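PDB 6J61: flavin-dependent thymidylate synthase from Thermus thermophilus, which catalyses the reductive methylation of dUMP to dTMP, with methylenetetrahydrofolate as methyl donor and NADPH and FADH2 as reductants. Local coordinates for residues P187-Q190 against W191-Q195. Numbering follows the deposited sequence.
Sequences PEAQ and WEIRQ
Arg194 reaches back from the first turn of helix 191-207 to the loop before it, where NH1 gives a hydrogen bond of 3.0 Å to Ala189 O. The carbonyl oxygen lies at the guanidinium edge, close to its plane, and bends at chi2 and chi3 (-135° and -59°) fold the side chain back to meet it. One residue on, Gln190 O accepts from Arg194 N at 3.0 Å, the first i to i+4 bond of the helix. Gln190, at the N-cap position, sends NE2 to Glu192 OE1, 3.2 Å away and approached from above the carboxylate plane; amide and carboxylate are turned 74° apart. Both groups have stronger partners elsewhere: Gln190 OE1 accepts from Arg157 of the second subunit, a residue predicted to bind dUMP, and Glu192 OE2 forms a salt bridge with Arg109. Pro187 CA lies 4.0 Å above the Arg194 guanidinium plane, offset toward its rim, while Ala189 CB rests on Arg194 CG at 3.8 Å and more loosely on Ile193 CG2 at 4.2 Å. Were Arg194 replaced by an alanine, Ala189 O would probably lose its guanidinium donor and a gap would open beside the Ala189 methyl. The contact thus ties the loop to the helix start through backbone carbonyls, while the Gln190 amide, shared between Glu192 and Arg157 of the second subunit, links that start to the subunit interface, consistent with the predicted dUMP site formed between two subunits.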
ATOM      1  N   PRO A 187      19.280  -5.764  16.294  1.00 43.40           N
ATOM      2  CA  PRO A 187      19.678  -5.184  17.584  1.00 43.72           C
ATOM      3  C   PRO A 187      19.501  -3.673  17.687  1.00 42.75           C
ATOM      4  O   PRO A 187      19.666  -3.104  18.759  1.00 44.31           O
ATOM      5  CB  PRO A 187      21.138  -5.630  17.741  1.00 43.99           C
ATOM      6  CG  PRO A 187      21.611  -5.801  16.323  1.00 44.61           C
ATOM      7  CD  PRO A 187      20.418  -6.436  15.637  1.00 44.35           C
ATOM      8  N   GLU A 188      19.147  -3.028  16.583  1.00 42.74           N
ATOM      9  CA  GLU A 188      18.935  -1.586  16.590  1.00 43.36           C
ATOM     10  C   GLU A 188      17.505  -1.244  17.034  1.00 43.20           C
ATOM     11  O   GLU A 188      17.212  -0.109  17.420  1.00 43.48           O
ATOM     12  CB  GLU A 188      19.175  -0.999  15.199  1.00 44.44           C
ATOM     13  CG  GLU A 188      20.554  -1.219  14.636  1.00 49.03           C
ATOM     14  CD  GLU A 188      20.784  -2.644  14.181  1.00 52.98           C
ATOM     15  OE1 GLU A 188      20.940  -3.537  15.039  1.00 54.60           O
ATOM     16  OE2 GLU A 188      20.799  -2.875  12.955  1.00 55.95           O
ATOM     17  N   ALA A 189      16.614  -2.227  16.961  1.00 41.69           N
ATOM     18  CA  ALA A 189      15.219  -2.031  17.351  1.00 40.16           C
ATOM     19  C   ALA A 189      15.185  -1.939  18.866  1.00 37.98           C
ATOM     20  O   ALA A 189      16.024  -2.537  19.527  1.00 39.58           O
ATOM     21  CB  ALA A 189      14.369  -3.221  16.864  1.00 38.88           C
ATOM     22  N   GLN A 190      14.237  -1.197  19.429  1.00 36.11           N
ATOM     23  CA  GLN A 190      14.186  -1.097  20.885  1.00 34.90           C
ATOM     24  C   GLN A 190      13.904  -2.471  21.489  1.00 34.94           C
ATOM     25  O   GLN A 190      13.084  -3.233  20.972  1.00 35.37           O
ATOM     26  CB  GLN A 190      13.116  -0.094  21.333  1.00 34.71           C
ATOM     27  CG  GLN A 190      13.309   0.384  22.766  1.00 35.38           C
ATOM     28  CD  GLN A 190      12.425   1.579  23.149  1.00 37.17           C
ATOM     29  OE1 GLN A 190      12.271   2.542  22.385  1.00 36.69           O
ATOM     30  NE2 GLN A 190      11.861   1.525  24.347  1.00 34.93           N
ATOM     31  N   TRP A 191      14.589  -2.779  22.585  1.00 34.73           N
ATOM     32  CA  TRP A 191      14.445  -4.059  23.274  1.00 35.44           C
ATOM     33  C   TRP A 191      13.002  -4.552  23.437  1.00 35.33           C
ATOM     34  O   TRP A 191      12.706  -5.714  23.141  1.00 36.75           O
ATOM     35  CB  TRP A 191      15.106  -3.997  24.663  1.00 36.49           C
ATOM     36  CG  TRP A 191      15.147  -5.328  25.373  1.00 37.18           C
ATOM     37  CD1 TRP A 191      16.103  -6.298  25.241  1.00 40.50           C
ATOM     38  CD2 TRP A 191      14.164  -5.862  26.277  1.00 36.64           C
ATOM     39  NE1 TRP A 191      15.775  -7.402  26.000  1.00 38.49           N
ATOM     40  CE2 TRP A 191      14.592  -7.160  26.645  1.00 37.47           C
ATOM     41  CE3 TRP A 191      12.968  -5.373  26.809  1.00 35.76           C
ATOM     42  CZ2 TRP A 191      13.863  -7.972  27.523  1.00 38.21           C
ATOM     43  CZ3 TRP A 191      12.241  -6.185  27.685  1.00 37.70           C
ATOM     44  CH2 TRP A 191      12.695  -7.470  28.031  1.00 38.01           C
ATOM     45  N   GLU A 192      12.109  -3.690  23.914  1.00 33.29           N
ATOM     46  CA  GLU A 192      10.724  -4.108  24.122  1.00 33.71           C
ATOM     47  C   GLU A 192      10.119  -4.754  22.883  1.00 34.11           C
ATOM     48  O   GLU A 192       9.627  -5.885  22.934  1.00 32.89           O
ATOM     49  CB  GLU A 192       9.839  -2.924  24.547  1.00 34.54           C
ATOM     50  CG  GLU A 192      10.007  -2.443  25.988  1.00 31.22           C
ATOM     51  CD  GLU A 192      11.430  -2.039  26.305  1.00 31.58           C
ATOM     52  OE1 GLU A 192      12.120  -1.482  25.422  1.00 32.09           O
ATOM     53  OE2 GLU A 192      11.858  -2.273  27.446  1.00 33.16           O
ATOM     54  N   ILE A 193      10.161  -4.041  21.766  1.00 33.35           N
ATOM     55  CA  ILE A 193       9.574  -4.578  20.562  1.00 33.00           C
ATOM     56  C   ILE A 193      10.367  -5.775  20.028  1.00 34.42           C
ATOM     57  O   ILE A 193       9.796  -6.667  19.388  1.00 34.08           O
ATOM     58  CB  ILE A 193       9.385  -3.474  19.489  1.00 31.22           C
ATOM     59  CG1 ILE A 193       8.467  -4.000  18.383  1.00 31.45           C
ATOM     60  CG2 ILE A 193      10.724  -3.027  18.934  1.00 30.66           C
ATOM     61  CD1 ILE A 193       7.839  -2.933  17.529  1.00 28.64           C
ATOM     62  N   ARG A 194      11.667  -5.829  20.311  1.00 34.06           N
ATOM     63  CA  ARG A 194      12.442  -6.978  19.848  1.00 35.96           C
ATOM     64  C   ARG A 194      11.832  -8.245  20.439  1.00 35.10           C
ATOM     65  O   ARG A 194      11.645  -9.238  19.738  1.00 33.81           O
ATOM     66  CB  ARG A 194      13.910  -6.888  20.279  1.00 37.51           C
ATOM     67  CG  ARG A 194      14.673  -5.742  19.671  1.00 40.37           C
ATOM     68  CD  ARG A 194      16.038  -6.208  19.188  1.00 44.71           C
ATOM     69  NE  ARG A 194      16.854  -6.765  20.255  1.00 45.46           N
ATOM     70  CZ  ARG A 194      17.386  -6.040  21.228  1.00 47.29           C
ATOM     71  NH1 ARG A 194      17.186  -4.732  21.261  1.00 47.02           N
ATOM     72  NH2 ARG A 194      18.127  -6.621  22.162  1.00 50.86           N
ATOM     73  N   GLN A 195      11.517  -8.192  21.733  1.00 34.96           N
ATOM     74  CA  GLN A 195      10.942  -9.331  22.438  1.00 34.81           C
ATOM     75  C   GLN A 195       9.638  -9.751  21.787  1.00 34.02           C
ATOM     76  O   GLN A 195       9.361 -10.938  21.670  1.00 36.92           O
ATOM     77  CB  GLN A 195      10.716  -9.000  23.924  1.00 34.91           C
ATOM     78  CG  GLN A 195      11.958  -8.480  24.654  1.00 36.74           C
ATOM     79  CD  GLN A 195      13.254  -9.136  24.170  1.00 40.51           C
ATOM     80  OE1 GLN A 195      13.401 -10.359  24.212  1.00 41.03           O
ATOM     81  NE2 GLN A 195      14.194  -8.317  23.696  1.00 40.86           N
TER